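Local coordinates for protein putative glycosyltransferase (GalT1) (PDB 5HEA) that probably transfers a sugar from an activated nucleotide donor, this chain being the C-terminal, GT-A type glycosyltransferase part of a longer protein, at residues Asp191-Tyr196 with Ile235-Glu240; Leu161-Thr164 with Thr170-Phe173. All coordinates share one frame; numbering follows the deposited sequence.

Contact 1: Asp191-Tyr196 with Ile235-Glu240; sequences DDATIY and ISNAEE
The turn leading into helix 195-201 meets the flank of helix 231-247 most closely at Ala193 and Asn237, whose CA atoms are 5.4 Å apart. Asn237 carries the contact. Its ND2 donates to Asp192 OD2 at 3.0 Å, close to straight at 162°; the acceptor lies in the amide plane, while the N-H reaches the carboxylate from above its plane, the two groups being turned 72° apart. Asp192 has CG anti to its own backbone N (chi1 -177°), which carries the carboxylate across to the helix. The amide oxygen, Asn237 OD1, lies 3.4 Å from the methyl carbon Ala193 CB. Further along both segments, Tyr196 and Glu240 meet mainly through a water. It accepts from Tyr196 OH at 2.7 Å and donates to Glu240 OE1 at 2.6 Å and to Asn237 O at 2.9 Å. Glu240 OE2 pairs with Lys285 of the second subunit. The buried Asp192 carboxylate forms salt bridges with Arg241 and Arg262, and Asn237 ND2 adds a third bond, bridging Asp192 OD2 and Arg189 O, while the water joins Tyr196 OH, Asn237 O and Glu240 OE1 between turn and helix.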
loop_
_atom_site.group_PDB
_atom_site.type_symbol
_atom_site.label_atom_id
_atom_site.label_comp_id
_atom_site.label_asym_id
_atom_site.label_seq_id
_atom_site.Cartn_x
_atom_site.Cartn_y
_atom_site.Cartn_z
ATOM N N ASP A 191 21.778 -18.611 -0.821
ATOM C CA ASP A 191 22.858 -19.612 -0.698
ATOM C C ASP A 191 24.195 -18.921 -0.459
ATOM O O ASP A 191 24.983 -19.337 0.405
ATOM C CB ASP A 191 22.999 -20.466 -1.978
ATOM C CG ASP A 191 21.892 -21.506 -2.143
ATOM O OD1 ASP A 191 21.085 -21.670 -1.202
ATOM O OD2 ASP A 191 21.839 -22.171 -3.216
ATOM N N ASP A 192 24.432 -17.878 -1.259
ATOM C CA ASP A 192 25.626 -17.030 -1.193
ATOM C C ASP A 192 25.830 -16.467 0.230
ATOM O O ASP A 192 26.957 -16.366 0.709
ATOM C CB ASP A 192 25.458 -15.903 -2.228
ATOM C CG ASP A 192 26.674 -14.969 -2.337
ATOM O OD1 ASP A 192 27.827 -15.372 -2.079
ATOM O OD2 ASP A 192 26.457 -13.810 -2.725
ATOM N N ALA A 193 24.730 -16.127 0.902
ATOM C CA ALA A 193 24.768 -15.529 2.239
ATOM C C ALA A 193 24.876 -16.547 3.367
ATOM O O ALA A 193 25.092 -16.168 4.518
ATOM C CB ALA A 193 23.526 -14.648 2.458
ATOM N N THR A 194 24.761 -17.836 3.050
ATOM C CA THR A 194 24.509 -18.825 4.101
ATOM C C THR A 194 25.490 -20.004 4.173
ATOM O O THR A 194 25.941 -20.365 5.260
ATOM C CB THR A 194 23.045 -19.378 3.995
ATOM O OG1 THR A 194 22.120 -18.284 3.962
ATOM C CG2 THR A 194 22.706 -20.271 5.193
ATOM N N ILE A 195 25.791 -20.612 3.028
ATOM C CA ILE A 195 26.552 -21.864 3.000
ATOM C C ILE A 195 27.905 -21.706 3.690
ATOM O O ILE A 195 28.284 -22.526 4.525
ATOM C CB ILE A 195 26.695 -22.411 1.555
ATOM C CG1 ILE A 195 25.319 -22.803 1.014
ATOM C CG2 ILE A 195 27.603 -23.633 1.517
ATOM C CD1 ILE A 195 24.577 -23.810 1.922
ATOM N N TYR A 196 28.609 -20.624 3.386
ATOM C CA TYR A 196 29.936 -20.420 3.975
ATOM C C TYR A 196 29.910 -20.345 5.501
ATOM O O TYR A 196 30.883 -20.726 6.166
ATOM C CB TYR A 196 30.625 -19.191 3.374
ATOM C CG TYR A 196 30.166 -17.873 3.948
ATOM C CD1 TYR A 196 29.020 -17.251 3.476
ATOM C CD2 TYR A 196 30.899 -17.236 4.941
ATOM C CE1 TYR A 196 28.602 -16.030 3.994
ATOM C CE2 TYR A 196 30.491 -16.015 5.466
ATOM C CZ TYR A 196 29.342 -15.420 4.988
ATOM O OH TYR A 196 28.929 -14.214 5.510
ATOM N N ILE A 235 26.507 -7.786 -3.646
ATOM C CA ILE A 235 27.505 -6.896 -3.068
ATOM C C ILE A 235 27.516 -7.014 -1.553
ATOM O O ILE A 235 28.567 -7.222 -0.959
ATOM C CB ILE A 235 27.258 -5.430 -3.507
ATOM C CG1 ILE A 235 27.351 -5.332 -5.029
ATOM C CG2 ILE A 235 28.264 -4.490 -2.863
ATOM C CD1 ILE A 235 28.653 -5.916 -5.564
ATOM N N SER A 236 26.350 -6.887 -0.916
ATOM C CA SER A 236 26.311 -6.928 0.551
ATOM C C SER A 236 26.729 -8.300 1.124
ATOM O O SER A 236 27.373 -8.360 2.177
ATOM C CB SER A 236 24.943 -6.484 1.086
ATOM O OG SER A 236 23.948 -7.381 0.675
ATOM N N ASN A 237 26.391 -9.391 0.428
ATOM C CA ASN A 237 26.882 -10.721 0.822
ATOM C C ASN A 237 28.405 -10.791 0.857
ATOM O O ASN A 237 28.973 -11.344 1.787
ATOM C CB ASN A 237 26.370 -11.840 -0.104
ATOM C CG ASN A 237 24.884 -12.122 0.073
ATOM O OD1 ASN A 237 24.254 -11.615 0.995
ATOM N ND2 ASN A 237 24.326 -12.948 -0.806
ATOM N N ALA A 238 29.058 -10.273 -0.182
ATOM C CA ALA A 238 30.522 -10.298 -0.250
ATOM C C ALA A 238 31.164 -9.421 0.850
ATOM O O ALA A 238 32.193 -9.782 1.429
ATOM C CB ALA A 238 31.007 -9.866 -1.647
ATOM N N GLU A 239 30.550 -8.278 1.137
ATOM C CA GLU A 239 31.041 -7.382 2.199
ATOM C C GLU A 239 30.892 -8.002 3.585
ATOM O O GLU A 239 31.814 -7.991 4.386
ATOM C CB GLU A 239 30.324 -6.029 2.125
ATOM C CG GLU A 239 30.796 -5.215 0.917
ATOM C CD GLU A 239 29.873 -4.066 0.547
ATOM O OE1 GLU A 239 28.777 -3.957 1.140
ATOM O OE2 GLU A 239 30.255 -3.267 -0.344
ATOM N N GLU A 240 29.722 -8.557 3.857
ATOM C CA GLU A 240 29.488 -9.297 5.097
ATOM C C GLU A 240 30.501 -10.448 5.275
ATOM O O GLU A 240 31.078 -10.641 6.354
ATOM C CB GLU A 240 28.049 -9.824 5.051
ATOM C CG GLU A 240 27.560 -10.651 6.232
ATOM C CD GLU A 240 26.103 -11.069 6.027
ATOM O OE1 GLU A 240 25.760 -11.627 4.945
ATOM O OE2 GLU A 240 25.288 -10.803 6.931
HETATM O O HOH W 1 27.424 -13.084 3.524
#

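Contact 2: Leu161-Thr164 with Thr170-Phe173; sequences LFLT and TKLF
Lys171, a buried lysine, reaches the backbone carbonyl of Leu163 in this local helix-to-strand contact inside the glycosyltransferase family 2 region: after helix 161-166 the chain turns through a short loop into strand 171-174, an inner strand of the central mixed sheet. The backbones stay well apart, with Leu163 CA and Thr170 CA at 8.3 Å, and side chains span the distance. Lys171 NZ donates to Leu163 O at 2.7 Å, approaching nearly along the C=O axis with an angle of 169° at the oxygen. The lysine chain runs extended from the strand and bends at its last torsion (chi4 66°), swinging the ammonium group onto that carbonyl; Lys171 CE then lies 3.6 Å from Thr164 O. Phe167 O and Pro169 O also accept from NZ, so three backbone carbonyls of the helix and the following loop converge on one ammonium group. Beside this, Leu163 extends one methyl branch toward the residue that precedes the strand, bringing CD1 to 3.6 Å from Thr170 OG1, a hydroxyl bonded to Cys119 O of the adjoining strand 116-125. Thr164 O is engaged by Tyr199 OH of helix 195-201. The charge of Lys171 is therefore met by carbonyl dipoles of the helix and the intervening loop, which probably help it remain protonated while it ties the helix and the loop to the sheet.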
loop_
_atom_site.group_PDB
_atom_site.type_symbol
_atom_site.label_atom_id
_atom_site.label_comp_id
_atom_site.label_asym_id
_atom_site.label_seq_id
_atom_site.Cartn_x
_atom_site.Cartn_y
_atom_site.Cartn_z
ATOM N N LEU A 161 33.764 -21.073 -7.687
ATOM C CA LEU A 161 33.270 -20.195 -6.633
ATOM C C LEU A 161 31.764 -20.394 -6.453
ATOM O O LEU A 161 31.237 -20.280 -5.342
ATOM C CB LEU A 161 33.583 -18.734 -6.965
ATOM C CG LEU A 161 33.281 -17.671 -5.903
ATOM C CD1 LEU A 161 34.395 -17.565 -4.863
ATOM C CD2 LEU A 161 33.038 -16.330 -6.566
ATOM N N PHE A 162 31.085 -20.704 -7.555
ATOM C CA PHE A 162 29.652 -20.989 -7.543
ATOM C C PHE A 162 29.360 -22.278 -6.777
ATOM O O PHE A 162 28.493 -22.314 -5.899
ATOM C CB PHE A 162 29.119 -21.096 -8.976
ATOM C CG PHE A 162 27.675 -21.534 -9.066
ATOM C CD1 PHE A 162 26.643 -20.606 -8.981
ATOM C CD2 PHE A 162 27.351 -22.870 -9.256
ATOM C CE1 PHE A 162 25.314 -21.009 -9.070
ATOM C CE2 PHE A 162 26.021 -23.275 -9.351
ATOM C CZ PHE A 162 25.008 -22.346 -9.256
ATOM N N LEU A 163 30.080 -23.335 -7.130
ATOM C CA LEU A 163 29.961 -24.621 -6.442
ATOM C C LEU A 163 30.141 -24.536 -4.931
ATOM O O LEU A 163 29.349 -25.106 -4.175
ATOM C CB LEU A 163 30.978 -25.608 -6.993
ATOM C CG LEU A 163 31.102 -26.881 -6.159
ATOM C CD1 LEU A 163 29.847 -27.714 -6.290
ATOM C CD2 LEU A 163 32.343 -27.651 -6.585
ATOM N N THR A 164 31.187 -23.828 -4.500
ATOM C CA THR A 164 31.572 -23.791 -3.098
ATOM C C THR A 164 30.645 -22.930 -2.246
ATOM O O THR A 164 30.181 -23.357 -1.192
ATOM C CB THR A 164 33.021 -23.264 -2.932
ATOM O OG1 THR A 164 33.924 -24.103 -3.666
ATOM C CG2 THR A 164 33.438 -23.267 -1.465
ATOM N N THR A 170 24.723 -30.508 -3.240
ATOM C CA THR A 170 26.015 -31.222 -3.379
ATOM C C THR A 170 26.765 -31.378 -2.063
ATOM O O THR A 170 27.903 -31.827 -2.046
ATOM C CB THR A 170 26.980 -30.647 -4.494
ATOM O OG1 THR A 170 27.805 -29.602 -3.968
ATOM C CG2 THR A 170 26.207 -30.151 -5.733
ATOM N N LYS A 171 26.111 -31.023 -0.960
ATOM C CA LYS A 171 26.781 -30.894 0.317
ATOM C C LYS A 171 25.990 -31.591 1.407
ATOM O O LYS A 171 24.777 -31.414 1.526
ATOM C CB LYS A 171 26.979 -29.402 0.643
ATOM C CG LYS A 171 27.770 -28.670 -0.460
ATOM C CD LYS A 171 27.711 -27.169 -0.337
ATOM C CE LYS A 171 28.409 -26.529 -1.530
ATOM N NZ LYS A 171 27.700 -26.780 -2.826
ATOM N N LEU A 172 26.687 -32.404 2.191
ATOM C CA LEU A 172 26.095 -33.092 3.335
ATOM C C LEU A 172 26.642 -32.482 4.626
ATOM O O LEU A 172 27.854 -32.489 4.852
ATOM C CB LEU A 172 26.415 -34.587 3.266
ATOM C CG LEU A 172 25.846 -35.483 4.364
ATOM C CD1 LEU A 172 24.330 -35.557 4.236
ATOM C CD2 LEU A 172 26.475 -36.879 4.322
ATOM N N PHE A 173 25.745 -31.951 5.462
ATOM C CA PHE A 173 26.114 -31.230 6.685
ATOM C C PHE A 173 25.683 -31.983 7.946
ATOM O O PHE A 173 24.554 -32.462 8.014
ATOM C CB PHE A 173 25.401 -29.868 6.739
ATOM C CG PHE A 173 25.674 -28.970 5.560
ATOM C CD1 PHE A 173 26.807 -28.169 5.529
ATOM C CD2 PHE A 173 24.788 -28.911 4.495
ATOM C CE1 PHE A 173 27.065 -27.338 4.444
ATOM C CE2 PHE A 173 25.033 -28.075 3.400
ATOM C CZ PHE A 173 26.176 -27.291 3.376
#

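Overall arrangement
Contact 2 closes before contact 1 opens along the chain, and their centres lie about 14 Å apart. Helix 195-201 joins them physically. Ile195, at its start, turns to contact 2, where its CG2 packs 3.8 Å from Thr164 O and 4.0 Å from Lys171 CD; its CD1 lies 4.1 Å from Phe173 CZ. Tyr196, the next residue, belongs to contact 1 and also touches Phe165 of helix 161-166. Contact 2 ties that helix to the central sheet, whereas contact 1 carries the packing outward to the C-terminal helices and, through Glu240, to the second subunit. Asp191 and Asp192 belong to an acidic run resembling the motif that supplies the catalytic base in many family 2 glycosyltransferases, a resemblance only.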